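Okadaic acid binding protein 2-alpha (Halichondria okadai, PDB 4WRI) binds the polyether toxin okadaic acid and is implicated in its accumulation by the sponge that makes the protein. Local coordinates at residues A[20-25]-A[84-89]; A[170-175]-A[185-190]. All coordinates share one frame; numbering follows the deposited sequence.

Contact 1: A[20-25]-A[84-89]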
loop_
_atom_site.group_PDB
_atom_site.type_symbol
_atom_site.label_atom_id
_atom_site.label_comp_id
_atom_site.label_asym_id
_atom_site.label_seq_id
_atom_site.Cartn_x
_atom_site.Cartn_y
_atom_site.Cartn_z
ATOM N N VAL A 20 -4.333 5.753 -0.148
ATOM C CA VAL A 20 -4.339 4.318 -0.413
ATOM C C VAL A 20 -5.511 3.930 -1.310
ATOM O O VAL A 20 -5.357 3.148 -2.245
ATOM C CB VAL A 20 -4.463 3.535 0.898
ATOM C CG1 VAL A 20 -4.588 2.037 0.625
ATOM C CG2 VAL A 20 -3.270 3.813 1.817
ATOM N N PHE A 21 -6.696 4.455 -1.014
ATOM C CA PHE A 21 -7.928 4.015 -1.666
ATOM C C PHE A 21 -8.048 4.552 -3.091
ATOM O O PHE A 21 -8.612 3.870 -3.975
ATOM C CB PHE A 21 -9.129 4.466 -0.827
ATOM C CG PHE A 21 -10.453 3.909 -1.286
ATOM C CD1 PHE A 21 -10.906 2.674 -0.834
ATOM C CD2 PHE A 21 -11.252 4.625 -2.166
ATOM C CE1 PHE A 21 -12.159 2.173 -1.222
ATOM C CE2 PHE A 21 -12.517 4.118 -2.566
ATOM C CZ PHE A 21 -12.956 2.901 -2.097
ATOM N N ARG A 22 -7.550 5.770 -3.319
ATOM C CA ARG A 22 -7.786 6.451 -4.598
ATOM C C ARG A 22 -7.431 5.635 -5.855
ATOM O O ARG A 22 -8.265 5.556 -6.754
ATOM C CB ARG A 22 -7.145 7.860 -4.618
ATOM C CG ARG A 22 -7.413 8.661 -5.919
ATOM C CD ARG A 22 -8.885 9.030 -6.101
ATOM N NE ARG A 22 -9.537 9.433 -4.847
ATOM C CZ ARG A 22 -9.440 10.630 -4.269
ATOM N NH1 ARG A 22 -8.717 11.596 -4.831
ATOM N NH2 ARG A 22 -10.068 10.866 -3.115
ATOM N N PRO A 23 -6.242 5.014 -5.899
ATOM C CA PRO A 23 -5.929 4.256 -7.124
ATOM C C PRO A 23 -6.900 3.088 -7.347
ATOM O O PRO A 23 -7.208 2.761 -8.508
ATOM C CB PRO A 23 -4.503 3.759 -6.883
ATOM C CG PRO A 23 -3.933 4.691 -5.844
ATOM C CD PRO A 23 -5.098 5.083 -4.969
ATOM N N TRP A 24 -7.392 2.475 -6.269
ATOM C CA TRP A 24 -8.367 1.402 -6.405
ATOM C C TRP A 24 -9.681 1.954 -6.933
ATOM O O TRP A 24 -10.315 1.361 -7.794
ATOM C CB TRP A 24 -8.616 0.719 -5.069
ATOM C CG TRP A 24 -7.386 0.177 -4.395
ATOM C CD1 TRP A 24 -6.200 -0.205 -4.982
ATOM C CD2 TRP A 24 -7.243 -0.076 -2.998
ATOM N NE1 TRP A 24 -5.336 -0.675 -4.018
ATOM C CE2 TRP A 24 -5.941 -0.580 -2.790
ATOM C CE3 TRP A 24 -8.078 0.114 -1.891
ATOM C CZ2 TRP A 24 -5.463 -0.929 -1.522
ATOM C CZ3 TRP A 24 -7.593 -0.248 -0.631
ATOM C CH2 TRP A 24 -6.305 -0.739 -0.457
ATOM N N ASP A 25 -10.112 3.098 -6.399
ATOM C CA ASP A 25 -11.309 3.768 -6.899
ATOM C C ASP A 25 -11.147 4.011 -8.407
ATOM O O ASP A 25 -12.058 3.709 -9.186
ATOM C CB ASP A 25 -11.498 5.077 -6.124
ATOM C CG ASP A 25 -12.859 5.720 -6.317
ATOM O OD1 ASP A 25 -13.695 5.245 -7.118
ATOM O OD2 ASP A 25 -13.090 6.736 -5.620
ATOM N N LEU A 84 -17.763 -1.108 -1.234
ATOM C CA LEU A 84 -17.039 -0.459 -0.143
ATOM C C LEU A 84 -16.680 0.962 -0.549
ATOM O O LEU A 84 -15.962 1.180 -1.523
ATOM C CB LEU A 84 -15.774 -1.249 0.184
ATOM C CG LEU A 84 -14.890 -0.660 1.278
ATOM C CD1 LEU A 84 -15.565 -0.773 2.649
ATOM C CD2 LEU A 84 -13.556 -1.398 1.261
ATOM N N THR A 85 -17.189 1.944 0.191
ATOM C CA THR A 85 -16.937 3.338 -0.165
ATOM C C THR A 85 -15.605 3.853 0.368
ATOM O O THR A 85 -15.048 3.280 1.295
ATOM C CB THR A 85 -18.045 4.276 0.359
ATOM O OG1 THR A 85 -18.041 4.285 1.799
ATOM C CG2 THR A 85 -19.415 3.846 -0.157
ATOM N N GLU A 86 -15.143 4.973 -0.179
ATOM C CA GLU A 86 -13.894 5.571 0.287
ATOM C C GLU A 86 -13.899 5.855 1.791
ATOM O O GLU A 86 -12.973 5.475 2.500
ATOM C CB GLU A 86 -13.621 6.867 -0.469
ATOM C CG GLU A 86 -12.358 7.595 -0.043
ATOM C CD GLU A 86 -12.308 8.971 -0.653
ATOM O OE1 GLU A 86 -12.571 9.959 0.057
ATOM O OE2 GLU A 86 -12.025 9.079 -1.867
ATOM N N SER A 87 -14.958 6.487 2.291
ATOM C CA SER A 87 -14.949 6.862 3.705
ATOM C C SER A 87 -15.017 5.634 4.585
ATOM O O SER A 87 -14.449 5.595 5.688
ATOM C CB SER A 87 -16.098 7.815 4.004
ATOM O OG SER A 87 -17.346 7.169 3.855
ATOM N N GLN A 88 -15.678 4.597 4.087
ATOM C CA GLN A 88 -15.755 3.359 4.842
ATOM C C GLN A 88 -14.392 2.670 4.905
ATOM O O GLN A 88 -14.018 2.125 5.950
ATOM C CB GLN A 88 -16.797 2.414 4.254
ATOM C CG GLN A 88 -17.109 1.248 5.168
ATOM C CD GLN A 88 -17.638 1.701 6.490
ATOM O OE1 GLN A 88 -18.641 2.419 6.549
ATOM N NE2 GLN A 88 -16.990 1.282 7.568
ATOM N N TYR A 89 -13.650 2.675 3.797
ATOM C CA TYR A 89 -12.331 2.094 3.847
ATOM C C TYR A 89 -11.498 2.796 4.905
ATOM O O TYR A 89 -10.771 2.142 5.653
ATOM C CB TYR A 89 -11.621 2.186 2.491
ATOM C CG TYR A 89 -10.172 1.763 2.640
ATOM C CD1 TYR A 89 -9.826 0.420 2.826
ATOM C CD2 TYR A 89 -9.146 2.715 2.677
ATOM C CE1 TYR A 89 -8.492 0.040 3.035
ATOM C CE2 TYR A 89 -7.818 2.344 2.874
ATOM C CZ TYR A 89 -7.506 1.006 3.057
ATOM O OH TYR A 89 -6.205 0.637 3.274
HETATM O O HOH W 1 -11.230 7.471 -3.863
#
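Phe21 lies against the start of helix 86-96 and meets Glu86, Tyr89 and the backbone of Leu84 and Thr85. Its ring carries Glu86 CA over one face in a CH-pi contact, 3.7 Å from that atom to the ring centroid and 18° off the normal. CG sits anti to the backbone N (chi1 -172°), which sends the ring out from helix 11-27 toward this first turn. At the ring edge CZ comes within 3.5 Å of Leu84 O. On the Tyr89 side, Phe21 CD1 packs 3.4 Å from Tyr89 CB, while the two rings lie roughly parallel but too far offset to stack. Tyr89 receives a second aromatic group. The edge of Trp24, at CZ3, points at its face in a T-shaped pair with planes at 80°. Val20 CG1 rests 3.4 Å from Tyr89 OH, whose hydrogen-bond partner is His71. The polar side belongs to Glu86. Its OE2 takes a salt bridge from Arg22 NH2 at 2.9 Å, from above the carboxylate plane but within the guanidinium plane. One water accepts from Arg22 NE and donates to both Glu86 OE2 and Asp25 OD2. It thereby bridges two carboxylates whose charges would otherwise probably repel. Thr85 caps helix 86-96 through a weak bond from Gln88 N. The contact joins helix 11-27 to the strand-helix junction at 84-89. Strand 84-85 pairs with strand 33-34, whose Val34 touches Phe21 and Trp24. Helix 61-72 adjoins Trp24 and Leu84, and helix 169-174 meets Val20 and Tyr89.

Contact 2: A[170-175]-A[185-190]. With OKA (okadaic acid), chain B.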
loop_
_atom_site.group_PDB
_atom_site.type_symbol
_atom_site.label_atom_id
_atom_site.label_comp_id
_atom_site.label_asym_id
_atom_site.label_seq_id
_atom_site.Cartn_x
_atom_site.Cartn_y
_atom_site.Cartn_z
ATOM N N LEU A 170 5.242 1.284 7.527
ATOM C CA LEU A 170 4.562 1.182 8.810
ATOM C C LEU A 170 4.294 2.592 9.347
ATOM O O LEU A 170 3.207 2.858 9.876
ATOM C CB LEU A 170 5.377 0.340 9.796
ATOM C CG LEU A 170 4.641 0.098 11.110
ATOM C CD1 LEU A 170 3.375 -0.696 10.858
ATOM C CD2 LEU A 170 5.582 -0.638 12.056
ATOM N N PHE A 171 5.257 3.503 9.198
ATOM C CA PHE A 171 5.029 4.908 9.536
ATOM C C PHE A 171 3.828 5.454 8.774
ATOM O O PHE A 171 2.929 6.096 9.339
ATOM C CB PHE A 171 6.273 5.748 9.228
ATOM C CG PHE A 171 6.067 7.237 9.373
ATOM C CD1 PHE A 171 5.493 7.989 8.359
ATOM C CD2 PHE A 171 6.452 7.887 10.545
ATOM C CE1 PHE A 171 5.304 9.360 8.490
ATOM C CE2 PHE A 171 6.270 9.267 10.675
ATOM C CZ PHE A 171 5.690 9.992 9.656
ATOM N N PHE A 172 3.808 5.227 7.472
ATOM C CA PHE A 172 2.725 5.731 6.640
ATOM C C PHE A 172 1.362 5.242 7.143
ATOM O O PHE A 172 0.410 6.024 7.236
ATOM C CB PHE A 172 2.948 5.328 5.177
ATOM C CG PHE A 172 1.811 5.712 4.298
ATOM C CD1 PHE A 172 1.768 6.953 3.708
ATOM C CD2 PHE A 172 0.747 4.834 4.095
ATOM C CE1 PHE A 172 0.682 7.329 2.919
ATOM C CE2 PHE A 172 -0.321 5.210 3.328
ATOM C CZ PHE A 172 -0.365 6.453 2.733
ATOM N N PHE A 173 1.256 3.954 7.453
ATOM C CA PHE A 173 -0.039 3.384 7.825
ATOM C C PHE A 173 -0.471 3.697 9.248
ATOM O O PHE A 173 -1.638 3.548 9.567
ATOM C CB PHE A 173 -0.093 1.866 7.575
ATOM C CG PHE A 173 -0.544 1.507 6.184
ATOM C CD1 PHE A 173 -1.899 1.485 5.864
ATOM C CD2 PHE A 173 0.384 1.202 5.203
ATOM C CE1 PHE A 173 -2.321 1.161 4.573
ATOM C CE2 PHE A 173 -0.033 0.892 3.902
ATOM C CZ PHE A 173 -1.384 0.881 3.596
ATOM N N THR A 174 0.438 4.170 10.097
ATOM C CA THR A 174 0.104 4.338 11.515
ATOM C C THR A 174 0.342 5.724 12.107
ATOM O O THR A 174 -0.374 6.105 13.033
ATOM C CB THR A 174 0.828 3.322 12.404
ATOM O OG1 THR A 174 2.241 3.550 12.342
ATOM C CG2 THR A 174 0.508 1.878 11.975
ATOM N N ASP A 175 1.325 6.476 11.622
ATOM C CA ASP A 175 1.619 7.768 12.239
ATOM C C ASP A 175 0.446 8.748 12.125
ATOM O O ASP A 175 -0.246 8.789 11.115
ATOM C CB ASP A 175 2.903 8.373 11.644
ATOM C CG ASP A 175 3.255 9.693 12.291
ATOM O OD1 ASP A 175 3.872 9.637 13.382
ATOM O OD2 ASP A 175 2.883 10.745 11.754
ATOM N N TYR A 185 5.324 9.794 2.059
ATOM C CA TYR A 185 5.203 9.698 0.617
ATOM C C TYR A 185 5.558 8.317 0.083
ATOM O O TYR A 185 5.804 8.176 -1.103
ATOM C CB TYR A 185 6.039 10.804 -0.060
ATOM C CG TYR A 185 5.625 12.142 0.504
ATOM C CD1 TYR A 185 4.341 12.611 0.294
ATOM C CD2 TYR A 185 6.466 12.866 1.338
ATOM C CE1 TYR A 185 3.904 13.792 0.859
ATOM C CE2 TYR A 185 6.037 14.078 1.909
ATOM C CZ TYR A 185 4.761 14.519 1.647
ATOM O OH TYR A 185 4.286 15.703 2.197
ATOM N N VAL A 186 5.490 7.305 0.939
ATOM C CA VAL A 186 5.834 5.945 0.522
ATOM C C VAL A 186 4.881 5.426 -0.551
ATOM O O VAL A 186 5.261 4.558 -1.326
ATOM C CB VAL A 186 5.887 5.000 1.740
ATOM C CG1 VAL A 186 4.483 4.650 2.193
ATOM C CG2 VAL A 186 6.692 3.733 1.407
ATOM N N ARG A 187 3.674 5.976 -0.638
ATOM C CA ARG A 187 2.735 5.633 -1.704
ATOM C C ARG A 187 2.594 6.745 -2.739
ATOM O O ARG A 187 1.655 6.759 -3.545
ATOM C CB ARG A 187 1.370 5.235 -1.128
ATOM C CG ARG A 187 1.488 4.099 -0.124
ATOM C CD ARG A 187 0.157 3.527 0.272
ATOM N NE ARG A 187 -0.481 2.688 -0.742
ATOM C CZ ARG A 187 -0.281 1.380 -0.843
ATOM N NH1 ARG A 187 0.602 0.781 -0.053
ATOM N NH2 ARG A 187 -0.982 0.700 -1.749
ATOM N N GLY A 188 3.550 7.679 -2.733
ATOM C CA GLY A 188 3.517 8.807 -3.661
ATOM C C GLY A 188 2.775 10.036 -3.118
ATOM O O GLY A 188 2.313 10.064 -1.972
ATOM N N ALA A 189 2.625 11.039 -3.966
ATOM C CA ALA A 189 1.959 12.275 -3.554
ATOM C C ALA A 189 0.581 11.996 -2.939
ATOM O O ALA A 189 -0.183 11.174 -3.426
ATOM C CB ALA A 189 1.826 13.201 -4.747
ATOM N N LEU A 190 0.250 12.708 -1.867
ATOM C CA LEU A 190 -1.032 12.529 -1.204
ATOM C C LEU A 190 -2.162 13.134 -2.021
ATOM O O LEU A 190 -1.988 14.159 -2.675
ATOM C CB LEU A 190 -1.007 13.193 0.162
ATOM C CG LEU A 190 0.089 12.666 1.085
ATOM C CD1 LEU A 190 0.055 13.400 2.428
ATOM C CD2 LEU A 190 -0.018 11.147 1.318
HETATM C C1 OKA B . -0.084 -3.308 -5.478
HETATM C C2 OKA B . 0.892 -4.327 -6.112
HETATM C C3 OKA B . 1.631 -5.089 -5.013
HETATM C C4 OKA B . 0.694 -5.848 -4.047
HETATM C C5 OKA B . 1.522 -6.478 -2.936
HETATM C C6 OKA B . 0.659 -7.411 -2.082
HETATM C C7 OKA B . -0.083 -8.426 -2.985
HETATM C C8 OKA B . -0.863 -7.661 -4.041
HETATM C C9 OKA B . -1.465 -8.616 -5.032
HETATM C C10 OKA B . -2.745 -8.473 -5.422
HETATM C C11 OKA B . -3.659 -7.428 -4.864
HETATM C C12 OKA B . -2.795 -6.335 -4.173
HETATM C C13 OKA B . -3.672 -5.462 -3.260
HETATM C C14 OKA B . -2.790 -4.355 -2.632
HETATM C C15 OKA B . -2.598 -4.349 -1.312
HETATM C C16 OKA B . -1.702 -3.278 -0.756
HETATM C C17 OKA B . -2.277 -2.452 0.425
HETATM C C18 OKA B . -1.087 -2.279 1.386
HETATM C C19 OKA B . 0.052 -3.109 0.708
HETATM C C20 OKA B . 0.957 -3.742 1.679
HETATM C C21 OKA B . 2.068 -4.496 0.900
HETATM C C22 OKA B . 2.760 -3.476 -0.000
HETATM C C23 OKA B . 1.716 -2.833 -0.929
HETATM C C24 OKA B . 2.415 -1.746 -1.812
HETATM C C25 OKA B . 3.552 -2.472 -2.495
HETATM C C26 OKA B . 4.464 -3.266 -1.630
HETATM C C27 OKA B . 5.419 -2.357 -0.824
HETATM C C28 OKA B . 6.383 -1.671 -1.804
HETATM C C29 OKA B . 7.519 -0.875 -1.140
HETATM C C30 OKA B . 8.286 -0.167 -2.297
HETATM C C31 OKA B . 9.033 -1.066 -3.253
HETATM C C32 OKA B . 9.890 -0.266 -4.234
HETATM C C33 OKA B . 10.681 0.865 -3.588
HETATM C C34 OKA B . 9.799 1.594 -2.562
HETATM C C35 OKA B . 10.744 2.513 -1.709
HETATM C C36 OKA B . 9.856 3.441 -0.889
HETATM C C37 OKA B . 8.952 4.190 -1.825
HETATM C C38 OKA B . 8.094 3.274 -2.661
HETATM C C39 OKA B . 9.887 -2.106 -2.529
HETATM C C40 OKA B . 6.916 0.203 -0.228
HETATM C C41 OKA B . 3.758 -2.429 -3.782
HETATM C C42 OKA B . -4.756 -4.765 -4.061
HETATM C C43 OKA B . -3.235 -9.467 -6.440
HETATM C C44 OKA B . 1.879 -3.602 -7.016
HETATM O O1 OKA B . 0.424 -2.532 -4.667
HETATM O O2 OKA B . -1.276 -3.332 -5.798
HETATM O O3 OKA B . 0.156 -5.250 -6.905
HETATM O O4 OKA B . 0.018 -6.860 -4.806
HETATM O O5 OKA B . -0.945 -9.243 -2.152
HETATM O O6 OKA B . -1.853 -6.885 -3.366
HETATM O O7 OKA B . -0.639 -3.964 -0.166
HETATM O O8 OKA B . 0.754 -2.157 -0.135
HETATM O O9 OKA B . 3.762 -4.162 -0.755
HETATM O O10 OKA B . 1.497 -1.183 -2.669
HETATM O O11 OKA B . 6.153 -3.186 0.063
HETATM O O12 OKA B . 9.207 0.759 -1.648
HETATM O O13 OKA B . 8.953 2.336 -3.401
#
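Phe172 reaches from helix 169-174 onto the loop that follows, where residues Tyr185 to Gly188 form a type I beta turn. The turn is closed by Gly188 N bonding to Tyr185 O at 2.8 Å, and its two central residues, Val186 and Arg187, do most of the packing. The tight part is apolar. Val186 CG1 presses 3.4 Å from Phe172 CB. This methyl stands between the backbone N and the carbonyl carbon (chi1 76°), and the other methyl, CG2, is left to touch okadaic acid. The aliphatic part of Arg187 crosses the Phe172 ring at about a right angle. Its CG lies over the face in a CH-pi contact, and CD comes to 3.5 Å from Phe172 CE2. No hydrogen bond joins the two segments. The looser side is at Leu190, where CD2 meets the ring edge at Phe172 CE1 only at 4.2 Å. Here the loop runs to the surface at Ala189. The Phe173 ring lies beside that of Phe172, which sends CD2 over one of its faces, and reaches both Arg187 and the toxin. Its edge approaches Arg187 NH1, and its CZ lies 3.9 Å from okadaic acid C18. Phe173, Val186 and Arg187 are all part of the ligand pocket, and okadaic acid is also hydrogen-bonded to Arg46 NE and Ser110 OG. The Phe172 ring thus backs the arginine chain that enters the pocket. The chain bends at chi3 (74°), and its guanidinium ends in a nearly straight bond from Arg187 NH1 to okadaic acid O8, 2.9 Å long at 170°.

Overall arrangement
Contact 1 comes first along the chain, and both of its segments precede those of contact 2. Their centres lie about 15 Å apart. They meet at Val20 of helix 11-27, whose CG2 packs 3.6 Å from Phe172 CE2 and also touches Arg187 and Phe173. Tyr89 OH approaches Phe173 CE1 directly, at 4.1 Å. Leu190 rests on helix 11-27 at Arg15 and Thr19, so this helix packs against both the strand-helix junction at 84-89 and the segments of contact 2. Both contacts border the toxin. Trp24 touches okadaic acid from contact 1, and contact 2 supplies Phe173, Val186 and Arg187. Together they bring early, middle and late parts of the chain beside the toxin, and so probably shape one side of its pocket.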